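Local coordinates for Pdx2 protein (Plasmodium falciparum, PDB 2ABW), which hydrolyses glutamine to glutamate and ammonia, which is channelled to the partner subunit Pdx1 for the synthesis of pyridoxal 5'-phosphate, at residues V8-G13 and Q34-H39; S94-N99 and D116-R121; V168-S173 and I182-Q187. All coordinates share one frame; numbering follows the deposited sequence. Where two conformers were deposited one is given.

Interaction 1: residues V8-G13 and Q34-H39; sequences VLSLQG and QVRNVH
Ser10 turns its hydroxyl onto the side chains of Gln34 and Arg36, just where strand 4-9 runs out beside strand 30-35. OG donates to OE1 of Gln34 at 3.1 Å, and the same OG lies 3.2 Å from CG of Arg36. The hydroxyl stands between the backbone N and the carbonyl carbon of its own residue (chi1 69°), which directs it at the extended Gln34 chain; the donor is tilted 21° from the plane of the Gln34 carbonyl, and CB of Ser10 rests over the Gln34 methylenes. The backbones below are in parallel register: Val35 N bonds to Val8 O at 2.9 Å and Ser10 N to Val35 O at 3.0 Å. Across the sheet, on the face of Leu9 and Val35, the two side chains meet at about a right angle, with Leu9 CD1 4.1 Å from Val35 CG1. Leu11 closes the end of the contact with its CD2 branch, which sits 3.4 Å from Arg36 O and 3.7 Å from Arg36 CB. Leu9, Ser10 and Leu11 each adopt two conformers; one is described. The guanidinium of Arg36 leads elsewhere, to a salt bridge with Asp40. Gln12 curls back within the Ser10-Gly13 type I turn, and its NE2 donates to Leu9 O at 2.9 Å, the acceptor lying close to the plane of the amide. Helix 54-60 touches Leu9, Leu11 and Gln12, while helix 63-77 also packs on Leu11. Two parallel strands joined through helix 16-23 form a beta-alpha-beta unit, here at the edge of the central sheet of a class I glutamine amidotransferase.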
ATOM      1  N   VAL A   8      -8.863   6.620  -0.449  1.00 14.03           N
ATOM      2  CA  VAL A   8      -7.926   6.385   0.674  1.00 15.86           C
ATOM      3  C   VAL A   8      -8.714   5.874   1.846  1.00 16.98           C
ATOM      4  O   VAL A   8      -9.624   6.516   2.328  1.00 16.02           O
ATOM      5  CB  VAL A   8      -7.112   7.619   1.056  1.00 17.06           C
ATOM      6  CG1 VAL A   8      -6.147   7.320   2.250  1.00 16.46           C
ATOM      7  CG2 VAL A   8      -6.266   8.084  -0.143  1.00 15.58           C
ATOM      8  N   LEU A   9      -8.420   4.657   2.299  1.00 16.43           N
ATOM      9  CA  LEU A   9      -9.138   4.066   3.467  0.70 17.60           C
ATOM     10  C   LEU A   9      -8.914   5.022   4.639  0.70 18.84           C
ATOM     11  O   LEU A   9      -7.798   5.484   4.868  0.70 18.06           O
ATOM     12  CB  LEU A   9      -8.581   2.655   3.716  1.00 16.50           C
ATOM     13  CG  LEU A   9      -9.482   1.926   4.740  1.00 19.64           C
ATOM     14  CD1 LEU A   9     -10.820   1.462   4.155  1.00 21.61           C
ATOM     15  CD2 LEU A   9      -8.738   0.697   5.299  1.00 23.09           C
ATOM     16  N   SER A  10      -9.977   5.397   5.338  0.70 18.27           N
ATOM     17  CA  SER A  10      -9.864   6.499   6.318  0.70 19.56           C
ATOM     18  C   SER A  10     -10.331   6.211   7.726  0.70 20.79           C
ATOM     19  O   SER A  10     -10.244   7.095   8.619  0.70 20.38           O
ATOM     20  CB  SER A  10     -10.580   7.701   5.782  0.70 18.17           C
ATOM     21  OG  SER A  10     -11.975   7.495   5.744  0.70 22.27           O
ATOM     22  N   LEU A  11     -10.820   5.009   7.906  0.70 21.80           N
ATOM     23  CA  LEU A  11     -11.418   4.602   9.171  0.70 23.62           C
ATOM     24  C   LEU A  11     -10.462   4.706  10.358  1.00 25.21           C
ATOM     25  O   LEU A  11     -10.912   4.999  11.467  1.00 25.95           O
ATOM     26  CB  LEU A  11     -11.955   3.182   9.017  1.00 25.14           C
ATOM     27  CG  LEU A  11     -13.116   3.069   8.000  1.00 24.90           C
ATOM     28  CD1 LEU A  11     -13.416   1.685   7.632  1.00 29.35           C
ATOM     29  CD2 LEU A  11     -14.330   3.823   8.457  1.00 30.94           C
ATOM     30  N   GLN A  12      -9.175   4.448  10.130  1.00 27.04           N
ATOM     31  CA  GLN A  12      -8.183   4.399  11.150  1.00 28.79           C
ATOM     32  C   GLN A  12      -7.643   5.797  11.485  1.00 31.30           C
ATOM     33  O   GLN A  12      -6.838   5.966  12.425  1.00 32.54           O
ATOM     34  CB  GLN A  12      -7.058   3.509  10.679  1.00 29.02           C
ATOM     35  CG  GLN A  12      -6.216   4.073   9.514  1.00 29.60           C
ATOM     36  CD  GLN A  12      -6.889   4.256   8.121  1.00 26.51           C
ATOM     37  OE1 GLN A  12      -7.835   3.557   7.712  1.00 26.76           O
ATOM     38  NE2 GLN A  12      -6.289   5.159   7.352  1.00 30.91           N
ATOM     39  N   GLY A  13      -8.046   6.806  10.726  1.00 31.64           N
ATOM     40  CA  GLY A  13      -7.521   8.166  10.995  1.00 32.03           C
ATOM     41  C   GLY A  13      -6.125   8.409  10.402  1.00 33.41           C
ATOM     42  O   GLY A  13      -5.541   7.551   9.723  1.00 34.72           O
ATOM     43  N   GLN A  34     -12.335   9.806   0.556  1.00 15.93           N
ATOM     44  CA  GLN A  34     -12.161   8.949   1.684  1.00 17.36           C
ATOM     45  C   GLN A  34     -12.967   7.713   1.405  1.00 18.15           C
ATOM     46  O   GLN A  34     -14.064   7.764   0.795  1.00 19.04           O
ATOM     47  CB  GLN A  34     -12.709   9.584   2.957  1.00 19.20           C
ATOM     48  CG  GLN A  34     -11.951  10.732   3.511  1.00 20.85           C
ATOM     49  CD  GLN A  34     -12.608  11.212   4.827  1.00 24.00           C
ATOM     50  OE1 GLN A  34     -13.062  10.391   5.637  1.00 26.91           O
ATOM     51  NE2 GLN A  34     -12.630  12.514   5.034  1.00 24.22           N
ATOM     52  N   VAL A  35     -12.503   6.580   1.911  1.00 16.97           N
ATOM     53  CA  VAL A  35     -13.285   5.333   1.859  1.00 15.50           C
ATOM     54  C   VAL A  35     -13.521   4.829   3.287  1.00 15.72           C
ATOM     55  O   VAL A  35     -12.603   4.576   4.044  1.00 16.14           O
ATOM     56  CB  VAL A  35     -12.584   4.262   1.055  1.00 16.66           C
ATOM     57  CG1 VAL A  35     -13.224   2.893   1.209  1.00 15.40           C
ATOM     58  CG2 VAL A  35     -12.438   4.780  -0.416  1.00 15.48           C
ATOM     59  N   ARG A  36     -14.774   4.779   3.658  1.00 17.09           N
ATOM     60  CA  ARG A  36     -15.180   4.413   5.005  1.00 18.49           C
ATOM     61  C   ARG A  36     -16.149   3.243   4.977  1.00 19.35           C
ATOM     62  O   ARG A  36     -16.492   2.711   6.012  1.00 19.47           O
ATOM     63  CB  ARG A  36     -15.908   5.627   5.577  1.00 18.26           C
ATOM     64  CG  ARG A  36     -15.148   6.901   5.614  1.00 25.34           C
ATOM     65  CD  ARG A  36     -16.161   8.052   5.613  1.00 29.49           C
ATOM     66  NE  ARG A  36     -16.690   8.246   4.234  1.00 33.68           N
ATOM     67  CZ  ARG A  36     -17.915   8.630   3.921  1.00 36.08           C
ATOM     68  NH1 ARG A  36     -18.830   8.834   4.862  1.00 42.41           N
ATOM     69  NH2 ARG A  36     -18.258   8.817   2.656  1.00 37.48           N
ATOM     70  N   ASN A  37     -16.622   2.862   3.781  1.00 17.64           N
ATOM     71  CA  ASN A  37     -17.656   1.850   3.675  1.00 17.93           C
ATOM     72  C   ASN A  37     -17.702   1.308   2.262  1.00 16.11           C
ATOM     73  O   ASN A  37     -16.969   1.788   1.383  1.00 15.70           O
ATOM     74  CB  ASN A  37     -18.986   2.443   4.105  1.00 17.02           C
ATOM     75  CG  ASN A  37     -19.373   3.631   3.311  1.00 19.98           C
ATOM     76  OD1 ASN A  37     -19.400   3.593   2.125  1.00 18.54           O
ATOM     77  ND2 ASN A  37     -19.762   4.717   3.989  1.00 21.72           N
ATOM     78  N   VAL A  38     -18.547   0.320   2.018  1.00 17.66           N
ATOM     79  CA  VAL A  38     -18.621  -0.348   0.726  1.00 17.25           C
ATOM     80  C   VAL A  38     -19.175   0.558  -0.390  1.00 17.82           C
ATOM     81  O   VAL A  38     -18.797   0.397  -1.554  1.00 16.41           O
ATOM     82  CB  VAL A  38     -19.404  -1.667   0.796  1.00 19.20           C
ATOM     83  CG1 VAL A  38     -18.770  -2.662   1.748  1.00 19.96           C
ATOM     84  CG2 VAL A  38     -20.841  -1.432   1.220  1.00 21.06           C
ATOM     85  N   HIS A  39     -20.047   1.500  -0.038  1.00 17.66           N
ATOM     86  CA  HIS A  39     -20.553   2.482  -1.043  1.00 17.48           C
ATOM     87  C   HIS A  39     -19.360   3.303  -1.604  1.00 17.48           C
ATOM     88  O   HIS A  39     -19.168   3.418  -2.790  1.00 18.11           O
ATOM     89  CB  HIS A  39     -21.548   3.403  -0.390  1.00 18.93           C
ATOM     90  CG  HIS A  39     -22.164   4.361  -1.354  1.00 22.49           C
ATOM     91  ND1 HIS A  39     -21.957   5.723  -1.278  1.00 30.69           N
ATOM     92  CD2 HIS A  39     -22.938   4.159  -2.451  1.00 28.05           C
ATOM     93  CE1 HIS A  39     -22.527   6.312  -2.310  1.00 28.80           C
ATOM     94  NE2 HIS A  39     -23.168   5.399  -3.019  1.00 28.16           N
TER

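Interaction 2: residues S94-N99 and D116-R121; sequences SKNVEN and DITICR
Ser94 lays its CB and OG against two isoleucines of strand 115-120, with CB 3.5 Å from Ile119 CG2 and OG 3.3 Å from Ile117 CD1. The hydroxyl is also bonded to the carbonyl of Cys90, so its polar need is met beside these apolar branches. Past the corner at Lys95 and Asn96, Val97 lies with Ile119 on one face of the sheet: its CG2 is 4.1 Å from Ile119 CG2, the two side chains side by side, and helix 88-92 covers both. The strands run parallel, Ile119 N bonding to Asn96 O at 2.9 Å and Glu98 N to Ile119 O at 2.8 Å; with 157-161 they form the small three-stranded sheet beside the main one. On the other face, Asn96 ND2 donates to Thr118 OG1 at 3.2 Å, with the oxygen 8° out of the amide plane. Thr118 OG1 is bonded to Glu160 as well. Glu98 reaches along this face with CG anti to its carbonyl carbon (chi1 -62°), setting its carboxylate over Thr118 CG2; OE2 salt-bridges Arg159. Arg121, which probably binds the substrate glutamine, is anchored by its backbone N on Glu98 O, and its CG lies 3.4 Å from Asn99 O.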
ATOM      1  N   SER A  94      -0.227  -8.791   2.748  1.00 17.68           N
ATOM      2  CA  SER A  94       0.752  -9.811   2.743  1.00 14.62           C
ATOM      3  C   SER A  94       0.172 -11.212   3.016  1.00 16.76           C
ATOM      4  O   SER A  94      -0.745 -11.389   3.815  1.00 20.50           O
ATOM      5  CB  SER A  94       1.893  -9.536   3.714  1.00 16.56           C
ATOM      6  OG  SER A  94       2.520  -8.329   3.374  1.00 16.73           O
ATOM      7  N   LYS A  95       0.820 -12.230   2.450  1.00 18.22           N
ATOM      8  CA  LYS A  95       0.387 -13.643   2.694  1.00 19.43           C
ATOM      9  C   LYS A  95       0.630 -14.144   4.072  1.00 19.88           C
ATOM     10  O   LYS A  95      -0.275 -14.703   4.754  1.00 19.92           O
ATOM     11  CB  LYS A  95       1.102 -14.561   1.734  1.00 18.31           C
ATOM     12  CG  LYS A  95       0.684 -16.033   1.826  1.00 21.51           C
ATOM     13  CD  LYS A  95       1.296 -16.836   0.719  1.00 27.39           C
ATOM     14  CE  LYS A  95       0.613 -18.228   0.609  1.00 30.94           C
ATOM     15  NZ  LYS A  95      -0.751 -18.183   1.231  1.00 33.04           N
ATOM     16  N   ASN A  96       1.875 -13.988   4.548  1.00 17.90           N
ATOM     17  CA  ASN A  96       2.253 -14.415   5.862  1.00 18.83           C
ATOM     18  C   ASN A  96       2.630 -13.190   6.660  1.00 19.42           C
ATOM     19  O   ASN A  96       3.492 -12.390   6.222  1.00 19.11           O
ATOM     20  CB  ASN A  96       3.423 -15.388   5.817  1.00 19.19           C
ATOM     21  CG  ASN A  96       3.128 -16.619   5.042  1.00 19.65           C
ATOM     22  OD1 ASN A  96       2.073 -17.306   5.271  1.00 25.17           O
ATOM     23  ND2 ASN A  96       4.044 -16.958   4.122  1.00 23.53           N
ATOM     24  N   VAL A  97       1.981 -12.964   7.783  1.00 20.66           N
ATOM     25  CA  VAL A  97       2.308 -11.914   8.706  1.00 20.57           C
ATOM     26  C   VAL A  97       2.937 -12.460   9.943  1.00 23.81           C
ATOM     27  O   VAL A  97       2.309 -13.311  10.602  1.00 23.11           O
ATOM     28  CB  VAL A  97       1.069 -10.983   8.952  1.00 22.70           C
ATOM     29  CG1 VAL A  97       1.436  -9.895   9.918  1.00 25.02           C
ATOM     30  CG2 VAL A  97       0.423 -10.406   7.584  1.00 19.74           C
ATOM     31  N   GLU A  98       4.086 -11.903  10.330  1.00 22.07           N
ATOM     32  CA  GLU A  98       4.820 -12.321  11.539  1.00 23.36           C
ATOM     33  C   GLU A  98       4.962 -11.196  12.552  1.00 24.85           C
ATOM     34  O   GLU A  98       5.088 -10.012  12.233  1.00 23.52           O
ATOM     35  CB  GLU A  98       6.190 -12.831  11.144  1.00 21.67           C
ATOM     36  CG  GLU A  98       6.083 -14.044  10.236  1.00 22.41           C
ATOM     37  CD  GLU A  98       7.420 -14.625   9.764  1.00 24.58           C
ATOM     38  OE1 GLU A  98       8.427 -13.921   9.810  1.00 24.74           O
ATOM     39  OE2 GLU A  98       7.433 -15.773   9.276  1.00 23.13           O
ATOM     40  N   ASN A  99       4.915 -11.581  13.815  1.00 27.71           N
ATOM     41  CA  ASN A  99       5.189 -10.659  14.916  1.00 30.62           C
ATOM     42  C   ASN A  99       4.159  -9.571  15.158  1.00 31.28           C
ATOM     43  O   ASN A  99       4.477  -8.525  15.761  1.00 30.80           O
ATOM     44  CB  ASN A  99       6.590 -10.051  14.795  1.00 30.29           C
ATOM     45  CG  ASN A  99       7.078  -9.440  16.098  1.00 33.68           C
ATOM     46  OD1 ASN A  99       6.928 -10.033  17.184  1.00 40.02           O
ATOM     47  ND2 ASN A  99       7.666  -8.253  16.005  1.00 35.98           N
ATOM     48  N   ASP A 116       2.313 -11.910  -2.370  1.00 16.09           N
ATOM     49  CA  ASP A 116       2.839 -13.248  -1.916  1.00 17.92           C
ATOM     50  C   ASP A 116       4.206 -13.038  -1.294  1.00 17.13           C
ATOM     51  O   ASP A 116       5.237 -13.363  -1.862  1.00 17.68           O
ATOM     52  CB  ASP A 116       2.790 -14.279  -2.988  1.00 18.89           C
ATOM     53  CG  ASP A 116       1.333 -14.659  -3.351  1.00 24.89           C
ATOM     54  OD1 ASP A 116       0.377 -14.514  -2.510  1.00 34.77           O
ATOM     55  OD2 ASP A 116       1.141 -14.991  -4.531  1.00 30.11           O
ATOM     56  N   ILE A 117       4.156 -12.463  -0.079  1.00 15.62           N
ATOM     57  CA  ILE A 117       5.350 -12.200   0.699  1.00 16.91           C
ATOM     58  C   ILE A 117       5.094 -12.541   2.160  1.00 16.97           C
ATOM     59  O   ILE A 117       4.004 -12.629   2.631  1.00 16.57           O
ATOM     60  CB  ILE A 117       5.738 -10.706   0.623  1.00 16.72           C
ATOM     61  CG1 ILE A 117       4.694  -9.777   1.308  1.00 16.26           C
ATOM     62  CG2 ILE A 117       6.010 -10.328  -0.835  1.00 16.33           C
ATOM     63  CD1 ILE A 117       4.927  -8.262   1.121  1.00 16.95           C
ATOM     64  N   THR A 118       6.191 -12.739   2.887  1.00 15.89           N
ATOM     65  CA  THR A 118       6.152 -12.799   4.333  1.00 15.71           C
ATOM     66  C   THR A 118       6.697 -11.524   4.888  1.00 16.82           C
ATOM     67  O   THR A 118       7.793 -11.049   4.500  1.00 16.25           O
ATOM     68  CB  THR A 118       7.086 -13.919   4.847  1.00 17.48           C
ATOM     69  OG1 THR A 118       6.638 -15.176   4.336  1.00 17.58           O
ATOM     70  CG2 THR A 118       7.167 -14.002   6.309  1.00 15.47           C
ATOM     71  N   ILE A 119       5.922 -10.884   5.734  1.00 16.06           N
ATOM     72  CA  ILE A 119       6.284  -9.599   6.297  1.00 17.73           C
ATOM     73  C   ILE A 119       6.269  -9.659   7.850  1.00 17.05           C
ATOM     74  O   ILE A 119       5.435 -10.411   8.444  1.00 17.03           O
ATOM     75  CB  ILE A 119       5.353  -8.535   5.784  1.00 16.88           C
ATOM     76  CG1 ILE A 119       5.938  -7.142   5.944  1.00 18.46           C
ATOM     77  CG2 ILE A 119       3.944  -8.682   6.479  1.00 18.07           C
ATOM     78  CD1 ILE A 119       5.113  -6.088   5.148  1.00 19.74           C
ATOM     79  N   CYS A 120       7.160  -8.928   8.489  1.00 19.31           N
ATOM     80  CA  CYS A 120       7.351  -8.880   9.930  1.00 22.29           C
ATOM     81  C   CYS A 120       7.107  -7.486  10.439  1.00 24.94           C
ATOM     82  O   CYS A 120       7.630  -6.498   9.906  1.00 22.78           O
ATOM     83  CB  CYS A 120       8.776  -9.215  10.278  0.75 21.02           C
ATOM     84  SG  CYS A 120       9.253 -10.682   9.533  0.75 25.17           S
ATOM     85  N   ARG A 121       6.302  -7.375  11.471  1.00 29.19           N
ATOM     86  CA  ARG A 121       5.985  -6.047  11.920  1.00 34.72           C
ATOM     87  C   ARG A 121       7.108  -5.554  12.735  1.00 37.12           C
ATOM     88  O   ARG A 121       7.352  -4.367  12.726  1.00 40.62           O
ATOM     89  CB  ARG A 121       4.642  -5.981  12.656  1.00 36.26           C
ATOM     90  CG  ARG A 121       4.721  -5.603  14.002  1.00 41.07           C
ATOM     91  CD  ARG A 121       3.411  -5.073  14.487  1.00 43.77           C
ATOM     92  NE  ARG A 121       3.374  -5.128  15.933  1.00 47.90           N
ATOM     93  CZ  ARG A 121       2.310  -4.794  16.673  1.00 50.57           C
ATOM     94  NH1 ARG A 121       1.198  -4.343  16.098  1.00 53.78           N
ATOM     95  NH2 ARG A 121       2.361  -4.908  18.001  1.00 52.13           N
TER

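Interaction 3: residues V168-S173 and I182-Q187; sequences VLATFS and IAAVEQ
Ala170 and Ala184 face one another across the antiparallel strands 167-174 and 180-187, their CB atoms 3.9 Å apart. This is the tight part of the contact. The axes of the two short segments approach to 4.4 Å and run nearly antiparallel, at 176°. Two classic beta bulges share this pair. In one, Leu169 and Ala170 both face Ala184, and Ala184 O accepts from Leu169 N at 2.9 Å and from Ala170 N at 3.2 Å. In the other, Ala183 and Ala184 both face Ala170, whose O takes Ala183 N at 2.8 Å and Ala184 N at 3.2 Å. Each carbonyl receives its two donors from the same face of its plane. Further along, Phe172 presents a ring edge to Ala183: CD1 is 3.7 Å from the methyl CB, which lies in the ring plane. At chi1 65° the ring swings over its own backbone toward the neighbouring strand and that methyl.

The side formed by Val168, Thr171, Ile182 and Val185 is looser. Val168 crosses Ile182 at about a right angle, with CG1 4.2 Å from Ile182 CG2, and both of these residues are partly exposed. Strand 157-161 of the smaller sheet meets Ile182 and Val185 here. Thr171 is partly exposed as well; its hydroxyl bonds to Asn136 and to a tetraethylene glycol, probably from the crystallisation liquor. At the far end, the Glu186 carboxylate bonds Tyr208 and forms a salt bridge with Lys212. Between the two segments, then, the chemistry is backbone hydrogen bonding surrounded by apolar side chains, with alanines at the bulges: the polar ends of Thr171, Glu186 and Gln187 find partners outside the hairpin, and the paired bulges let two carbonyls satisfy four N-H groups.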
ATOM      1  N   VAL A 168      10.193  -7.036  -7.207  1.00 18.17           N
ATOM      2  CA  VAL A 168      10.827  -6.171  -6.259  1.00 18.01           C
ATOM      3  C   VAL A 168      11.034  -4.862  -6.990  1.00 18.98           C
ATOM      4  O   VAL A 168      11.813  -4.771  -8.022  1.00 22.04           O
ATOM      5  CB  VAL A 168      12.170  -6.737  -5.713  1.00 17.96           C
ATOM      6  CG1 VAL A 168      12.912  -5.656  -4.884  1.00 20.98           C
ATOM      7  CG2 VAL A 168      11.869  -7.970  -4.931  1.00 20.72           C
ATOM      8  N   LEU A 169      10.309  -3.871  -6.551  1.00 16.13           N
ATOM      9  CA  LEU A 169      10.288  -2.586  -7.206  1.00 16.39           C
ATOM     10  C   LEU A 169      11.374  -1.652  -6.678  1.00 15.75           C
ATOM     11  O   LEU A 169      11.900  -0.786  -7.367  1.00 17.79           O
ATOM     12  CB  LEU A 169       8.850  -1.981  -7.033  1.00 17.03           C
ATOM     13  CG  LEU A 169       8.673  -0.631  -7.614  1.00 17.66           C
ATOM     14  CD1 LEU A 169       8.978  -0.555  -9.142  1.00 20.07           C
ATOM     15  CD2 LEU A 169       7.272  -0.111  -7.273  1.00 17.66           C
ATOM     16  N   ALA A 170      11.667  -1.703  -5.362  1.00 15.34           N
ATOM     17  CA  ALA A 170      12.686  -0.838  -4.802  1.00 14.45           C
ATOM     18  C   ALA A 170      13.348  -1.502  -3.609  1.00 16.13           C
ATOM     19  O   ALA A 170      12.673  -2.200  -2.825  1.00 14.88           O
ATOM     20  CB  ALA A 170      12.078   0.476  -4.336  1.00 13.61           C
ATOM     21  N   THR A 171      14.663  -1.309  -3.479  1.00 14.96           N
ATOM     22  CA  THR A 171      15.470  -1.816  -2.395  1.00 15.94           C
ATOM     23  C   THR A 171      16.346  -0.675  -1.897  1.00 16.67           C
ATOM     24  O   THR A 171      16.437   0.390  -2.492  1.00 16.53           O
ATOM     25  CB  THR A 171      16.358  -2.953  -2.823  1.00 16.23           C
ATOM     26  OG1 THR A 171      17.318  -2.480  -3.803  1.00 17.04           O
ATOM     27  CG2 THR A 171      15.529  -4.062  -3.385  1.00 18.26           C
ATOM     28  N   PHE A 172      16.905  -0.880  -0.694  1.00 16.51           N
ATOM     29  CA  PHE A 172      17.863   0.069  -0.150  1.00 15.54           C
ATOM     30  C   PHE A 172      18.866  -0.599   0.694  1.00 17.89           C
ATOM     31  O   PHE A 172      18.671  -1.726   1.103  1.00 16.93           O
ATOM     32  CB  PHE A 172      17.181   1.161   0.675  1.00 15.10           C
ATOM     33  CG  PHE A 172      16.489   0.667   1.957  1.00 16.23           C
ATOM     34  CD1 PHE A 172      15.147   0.305   1.918  1.00 18.89           C
ATOM     35  CD2 PHE A 172      17.110   0.722   3.150  1.00 18.35           C
ATOM     36  CE1 PHE A 172      14.530  -0.106   3.058  1.00 18.56           C
ATOM     37  CE2 PHE A 172      16.482   0.345   4.289  1.00 17.68           C
ATOM     38  CZ  PHE A 172      15.210  -0.054   4.238  1.00 19.18           C
ATOM     39  N   SER A 173      19.965   0.086   0.945  1.00 18.95           N
ATOM     40  CA  SER A 173      20.958  -0.441   1.848  1.00 23.54           C
ATOM     41  C   SER A 173      21.045   0.476   3.017  1.00 25.48           C
ATOM     42  O   SER A 173      20.946   1.686   2.857  1.00 25.59           O
ATOM     43  CB  SER A 173      22.308  -0.522   1.119  1.00 23.51           C
ATOM     44  OG  SER A 173      22.194  -1.633   0.223  1.00 32.54           O
ATOM     45  N   ILE A 182      14.187  -4.836   1.104  1.00 16.48           N
ATOM     46  CA  ILE A 182      13.117  -4.621   0.128  1.00 16.60           C
ATOM     47  C   ILE A 182      12.171  -3.556   0.663  1.00 17.24           C
ATOM     48  O   ILE A 182      11.571  -3.730   1.715  1.00 18.58           O
ATOM     49  CB  ILE A 182      12.354  -5.925  -0.133  1.00 15.92           C
ATOM     50  CG1 ILE A 182      13.312  -6.996  -0.679  1.00 18.84           C
ATOM     51  CG2 ILE A 182      11.142  -5.690  -1.110  1.00 19.94           C
ATOM     52  CD1 ILE A 182      12.675  -8.393  -0.839  1.00 23.26           C
ATOM     53  N   ALA A 183      12.051  -2.457  -0.101  1.00 15.13           N
ATOM     54  CA  ALA A 183      11.223  -1.335   0.263  1.00 15.22           C
ATOM     55  C   ALA A 183       9.825  -1.336  -0.404  1.00 15.17           C
ATOM     56  O   ALA A 183       8.890  -0.801   0.162  1.00 14.43           O
ATOM     57  CB  ALA A 183      11.973   0.008  -0.005  1.00 16.16           C
ATOM     58  N   ALA A 184       9.749  -1.840  -1.629  1.00 14.62           N
ATOM     59  CA  ALA A 184       8.518  -1.804  -2.412  1.00 12.98           C
ATOM     60  C   ALA A 184       8.470  -3.018  -3.271  1.00 15.38           C
ATOM     61  O   ALA A 184       9.458  -3.512  -3.839  1.00 14.67           O
ATOM     62  CB  ALA A 184       8.500  -0.588  -3.238  1.00 13.04           C
ATOM     63  N   VAL A 185       7.265  -3.602  -3.338  1.00 15.20           N
ATOM     64  CA  VAL A 185       6.992  -4.759  -4.203  1.00 15.17           C
ATOM     65  C   VAL A 185       5.724  -4.502  -4.985  1.00 15.91           C
ATOM     66  O   VAL A 185       4.861  -3.716  -4.541  1.00 15.72           O
ATOM     67  CB  VAL A 185       6.808  -6.065  -3.384  1.00 16.72           C
ATOM     68  CG1 VAL A 185       8.186  -6.490  -2.810  1.00 15.26           C
ATOM     69  CG2 VAL A 185       5.778  -5.989  -2.281  1.00 16.63           C
ATOM     70  N   GLU A 186       5.597  -5.191  -6.098  1.00 15.90           N
ATOM     71  CA  GLU A 186       4.395  -5.075  -6.911  1.00 15.16           C
ATOM     72  C   GLU A 186       4.035  -6.458  -7.412  1.00 16.89           C
ATOM     73  O   GLU A 186       4.901  -7.208  -7.899  1.00 17.56           O
ATOM     74  CB  GLU A 186       4.671  -4.080  -8.060  1.00 15.64           C
ATOM     75  CG  GLU A 186       3.390  -3.743  -8.881  1.00 15.95           C
ATOM     76  CD  GLU A 186       3.600  -2.538  -9.798  1.00 17.73           C
ATOM     77  OE1 GLU A 186       4.787  -2.173 -10.044  1.00 20.34           O
ATOM     78  OE2 GLU A 186       2.645  -2.030 -10.364  1.00 20.27           O
ATOM     79  N   GLN A 187       2.769  -6.807  -7.377  1.00 14.73           N
ATOM     80  CA  GLN A 187       2.336  -8.141  -7.843  1.00 16.02           C
ATOM     81  C   GLN A 187       0.945  -7.936  -8.450  1.00 15.95           C
ATOM     82  O   GLN A 187       0.042  -7.572  -7.714  1.00 16.00           O
ATOM     83  CB  GLN A 187       2.225  -9.165  -6.724  1.00 16.76           C
ATOM     84  CG  GLN A 187       1.894 -10.568  -7.271  1.00 17.64           C
ATOM     85  CD  GLN A 187       1.846 -11.583  -6.228  1.00 17.58           C
ATOM     86  OE1 GLN A 187       2.116 -11.305  -5.034  1.00 19.85           O
ATOM     87  NE2 GLN A 187       1.435 -12.812  -6.639  1.00 20.78           N
TER

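In the fold
The three contacts follow one another along the chain without overlap. Interactions 1 and 3 belong to the same mixed nine-stranded sheet, on opposite sides of the centre of the chain: their centres are 26 Å apart, and their nearest atoms about 17 Å. Interaction 2 lies in the separate three-stranded sheet, with its centre 23 Å from that of interaction 1 and 15 Å from that of interaction 3. Only interactions 2 and 3 touch, through a probable hydrogen bond between Asp116 N and Gln187 OE1 (2.7 Å) and packing of Ile117 on Val185. The small sheet is thus tied to the hairpin of the large one, while its other end carries Arg121, a probable part of the glutamine site.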